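Local coordinates for PlyP35 (Listeria phage P35, PDB 6S3Y), which is a phage endolysin whose cell-wall-binding part probably anchors the enzyme to the surface of Listeria cells, at residues Arg29-Lys41 and Ser74-Ala86. Sequence-based numbering, arbitrary orientation.
Sequences RQWKHGTKVKLTK and SDGSVNATINAHA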
# COMPACT_ATOMS: atom_id res chain seq x y z
N ARG A 29 -1.67 -10.38 -0.47
CA ARG A 29 -2.74 -10.10 0.51
C ARG A 29 -2.96 -8.59 0.60
O ARG A 29 -1.97 -7.83 0.53
CB ARG A 29 -2.40 -10.59 1.92
CG ARG A 29 -2.30 -12.10 2.05
CD ARG A 29 -3.61 -12.83 1.98
NE ARG A 29 -3.45 -14.26 2.23
CZ ARG A 29 -3.23 -15.17 1.29
NH1 ARG A 29 -3.12 -14.83 0.02
NH2 ARG A 29 -3.14 -16.45 1.58
N GLN A 30 -4.21 -8.17 0.80
CA GLN A 30 -4.58 -6.84 1.30
C GLN A 30 -5.14 -7.08 2.69
O GLN A 30 -6.33 -7.37 2.82
CB GLN A 30 -5.49 -6.17 0.27
CG GLN A 30 -4.71 -5.69 -0.95
CD GLN A 30 -5.52 -4.93 -1.95
OE1 GLN A 30 -6.67 -4.59 -1.72
NE2 GLN A 30 -4.92 -4.70 -3.12
N TRP A 31 -4.26 -7.00 3.68
CA TRP A 31 -4.58 -7.34 5.08
C TRP A 31 -5.31 -6.17 5.73
O TRP A 31 -4.73 -5.06 5.81
CB TRP A 31 -3.30 -7.67 5.85
CG TRP A 31 -2.74 -9.05 5.65
CD1 TRP A 31 -3.40 -10.24 5.58
CD2 TRP A 31 -1.34 -9.38 5.61
NE1 TRP A 31 -2.51 -11.27 5.45
CE2 TRP A 31 -1.24 -10.78 5.50
CE3 TRP A 31 -0.16 -8.62 5.67
CZ2 TRP A 31 -0.01 -11.43 5.43
CZ3 TRP A 31 1.05 -9.26 5.62
CH2 TRP A 31 1.12 -10.64 5.50
N LYS A 32 -6.50 -6.44 6.27
CA LYS A 32 -7.29 -5.45 7.05
C LYS A 32 -6.42 -4.89 8.19
O LYS A 32 -5.65 -5.67 8.81
CB LYS A 32 -8.55 -6.13 7.59
CG LYS A 32 -9.59 -5.16 8.13
CD LYS A 32 -10.88 -5.85 8.55
CE LYS A 32 -10.66 -6.96 9.56
NZ LYS A 32 -11.92 -7.61 9.97
N HIS A 33 -6.59 -3.60 8.47
CA HIS A 33 -6.02 -2.92 9.67
C HIS A 33 -6.15 -3.86 10.87
O HIS A 33 -7.24 -4.40 11.04
CB HIS A 33 -6.72 -1.58 9.92
CG HIS A 33 -6.01 -0.72 10.92
ND1 HIS A 33 -6.50 -0.45 12.19
CD2 HIS A 33 -4.80 -0.14 10.85
CE1 HIS A 33 -5.67 0.40 12.79
NE2 HIS A 33 -4.60 0.56 12.01
N GLY A 34 -5.08 -4.07 11.62
CA GLY A 34 -5.11 -4.87 12.86
C GLY A 34 -4.84 -6.36 12.66
O GLY A 34 -4.67 -7.05 13.66
N THR A 35 -4.75 -6.86 11.42
CA THR A 35 -4.41 -8.28 11.18
C THR A 35 -3.06 -8.59 11.85
O THR A 35 -2.16 -7.76 11.76
CB THR A 35 -4.33 -8.62 9.70
OG1 THR A 35 -5.58 -8.25 9.11
CG2 THR A 35 -4.07 -10.08 9.43
N LYS A 36 -2.94 -9.75 12.51
CA LYS A 36 -1.68 -10.20 13.13
C LYS A 36 -0.99 -11.18 12.18
O LYS A 36 -1.67 -12.08 11.65
CB LYS A 36 -1.93 -10.79 14.52
CG LYS A 36 -2.46 -9.74 15.49
CD LYS A 36 -2.47 -10.19 16.92
CE LYS A 36 -2.79 -9.02 17.81
NZ LYS A 36 -2.58 -9.41 19.21
N VAL A 37 0.32 -10.99 11.96
CA VAL A 37 1.08 -11.76 10.94
C VAL A 37 2.45 -12.09 11.49
O VAL A 37 2.89 -11.51 12.53
CB VAL A 37 1.17 -10.95 9.62
CG1 VAL A 37 -0.20 -10.70 9.02
CG2 VAL A 37 1.90 -9.62 9.81
N LYS A 38 3.15 -12.98 10.78
CA LYS A 38 4.58 -13.24 11.02
C LYS A 38 5.36 -12.77 9.78
O LYS A 38 4.94 -13.09 8.66
CB LYS A 38 4.79 -14.73 11.31
CG LYS A 38 6.25 -15.11 11.62
CD LYS A 38 6.50 -16.60 11.76
CE LYS A 38 6.21 -17.40 10.50
NZ LYS A 38 6.08 -18.84 10.80
N LEU A 39 6.44 -12.04 10.01
CA LEU A 39 7.23 -11.39 8.94
C LEU A 39 8.71 -11.56 9.28
O LEU A 39 9.03 -11.87 10.43
CB LEU A 39 6.86 -9.90 8.84
CG LEU A 39 5.45 -9.58 8.37
CD1 LEU A 39 5.16 -8.10 8.51
CD2 LEU A 39 5.16 -10.01 6.95
N THR A 40 9.59 -11.25 8.33
CA THR A 40 11.04 -11.10 8.55
C THR A 40 11.45 -9.79 7.90
O THR A 40 10.98 -9.52 6.77
CB THR A 40 11.79 -12.34 8.05
OG1 THR A 40 11.23 -13.49 8.67
CG2 THR A 40 13.26 -12.28 8.36
N LYS A 41 12.29 -9.00 8.58
CA LYS A 41 12.83 -7.77 7.96
C LYS A 41 13.56 -8.15 6.66
O LYS A 41 14.31 -9.10 6.70
CB LYS A 41 13.78 -7.05 8.92
CG LYS A 41 14.07 -5.59 8.55
CD LYS A 41 12.90 -4.70 8.76
CE LYS A 41 13.28 -3.23 8.58
NZ LYS A 41 12.34 -2.52 7.67
N SER A 74 13.10 -16.14 17.97
CA SER A 74 14.52 -16.61 18.06
C SER A 74 15.10 -16.80 16.65
O SER A 74 16.29 -16.53 16.48
CB SER A 74 14.61 -17.92 18.82
OG SER A 74 14.03 -17.78 20.10
N ASP A 75 14.29 -17.26 15.70
CA ASP A 75 14.74 -17.53 14.31
C ASP A 75 14.95 -16.22 13.52
O ASP A 75 15.22 -16.32 12.33
CB ASP A 75 13.77 -18.45 13.59
CG ASP A 75 12.42 -17.83 13.28
OD1 ASP A 75 12.21 -16.63 13.61
OD2 ASP A 75 11.58 -18.56 12.78
N GLY A 76 14.82 -15.04 14.13
CA GLY A 76 15.03 -13.73 13.48
C GLY A 76 13.78 -13.16 12.80
O GLY A 76 13.87 -12.01 12.33
N SER A 77 12.67 -13.90 12.75
CA SER A 77 11.36 -13.38 12.31
C SER A 77 10.75 -12.49 13.41
O SER A 77 11.32 -12.45 14.51
CB SER A 77 10.42 -14.48 11.90
OG SER A 77 10.03 -15.31 13.00
N VAL A 78 9.65 -11.80 13.11
CA VAL A 78 8.95 -10.90 14.06
C VAL A 78 7.45 -11.19 13.98
O VAL A 78 6.95 -11.72 12.94
CB VAL A 78 9.26 -9.42 13.79
CG1 VAL A 78 10.72 -9.12 14.02
CG2 VAL A 78 8.85 -8.99 12.41
N ASN A 79 6.74 -10.90 15.07
CA ASN A 79 5.26 -10.94 15.10
C ASN A 79 4.82 -9.48 14.99
O ASN A 79 5.41 -8.64 15.70
CB ASN A 79 4.77 -11.70 16.32
CG ASN A 79 5.54 -12.99 16.52
OD1 ASN A 79 5.54 -13.91 15.68
ND2 ASN A 79 6.25 -13.03 17.63
N ALA A 80 3.90 -9.19 14.08
CA ALA A 80 3.52 -7.80 13.78
C ALA A 80 2.02 -7.67 13.59
O ALA A 80 1.37 -8.68 13.21
CB ALA A 80 4.25 -7.30 12.54
N THR A 81 1.52 -6.47 13.81
CA THR A 81 0.12 -6.06 13.54
C THR A 81 0.11 -5.12 12.34
O THR A 81 0.93 -4.21 12.31
CB THR A 81 -0.47 -5.41 14.80
OG1 THR A 81 -0.40 -6.41 15.82
CG2 THR A 81 -1.90 -4.93 14.59
N ILE A 82 -0.77 -5.35 11.39
CA ILE A 82 -0.87 -4.48 10.18
C ILE A 82 -1.44 -3.12 10.57
O ILE A 82 -2.49 -3.04 11.26
CB ILE A 82 -1.68 -5.18 9.07
CG1 ILE A 82 -1.02 -6.50 8.69
CG2 ILE A 82 -1.86 -4.27 7.87
CD1 ILE A 82 0.50 -6.39 8.48
N ASN A 83 -0.74 -2.08 10.13
CA ASN A 83 -1.15 -0.65 10.18
C ASN A 83 -1.52 -0.21 8.76
O ASN A 83 -0.61 0.04 7.95
CB ASN A 83 -0.04 0.18 10.80
CG ASN A 83 -0.35 1.66 10.82
OD1 ASN A 83 -1.30 2.07 11.45
ND2 ASN A 83 0.42 2.46 10.11
N ALA A 84 -2.80 -0.19 8.45
CA ALA A 84 -3.33 0.15 7.12
C ALA A 84 -3.08 1.64 6.80
O ALA A 84 -3.41 2.47 7.62
CB ALA A 84 -4.79 -0.22 7.01
N HIS A 85 -2.55 1.91 5.62
CA HIS A 85 -2.44 3.28 5.02
C HIS A 85 -2.01 3.10 3.57
O HIS A 85 -1.60 1.98 3.19
CB HIS A 85 -1.49 4.19 5.80
CG HIS A 85 -0.04 4.00 5.50
ND1 HIS A 85 0.81 3.35 6.39
CD2 HIS A 85 0.73 4.34 4.43
CE1 HIS A 85 2.04 3.34 5.90
NE2 HIS A 85 2.01 3.92 4.70
N ALA A 86 -2.14 4.15 2.78
CA ALA A 86 -1.72 4.13 1.37
C ALA A 86 -0.69 5.24 1.16
O ALA A 86 -0.24 5.88 2.16
CB ALA A 86 -2.93 4.26 0.49
O HOH W 1 12.82 -9.79 11.29
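The carbonyl O of Lys32, against which Ile82 rests its CB and CG2, is gripped twice by Thr35: its OG1 donates at 2.6 Å on a lone pair in the carbonyl plane, and its backbone N closes the type II turn Lys32-Thr35. How a braced turn can dock on a neighbouring strand is then seen in Ile82, whose N binds Thr35 O at 2.8 Å while its own O takes the N-H of Gly34. His33 CB lies 3.7 Å from Ala84 CB, with Ala84 N and Asn83 OD1 at the edge of the His33 ring, in plane; the amide nitrogen of Asn83 is held by Ser65 O. Beyond the turn, residues 36-41 run antiparallel to 78-82, with Val37-Ala80 and Leu39-Val78 as hydrogen-bonded pairs. The ladder joins two copies of an SH3-clan cell-wall-binding domain family, and strand 78-89 pairs with both 36-41 and 99-103, consistent with one strand serving both modules. Ile82 sends CD1 to within 3.6 Å of Trp31 CE3, the two side chains crossing near a right angle. With CG1 of Val37 anti to its carbonyl carbon (chi1 -63°), that branch lies over the centre of the indole, whereas CG2 meets Ile82 CD1 at 3.8 Å. Val37 shares its face with Leu39, Ala80 and Val78; Leu39 CD1 meets Ala80 CB, and Tyr47 touches both Leu39 and Val78. On the other face, the aliphatic chain of Lys36 runs alongside Thr81. Toward the far end Thr40 OG1 packs on Ser77 CB, and a water accepts from Lys41 N and donates to Gly76 O at 2.7 Å.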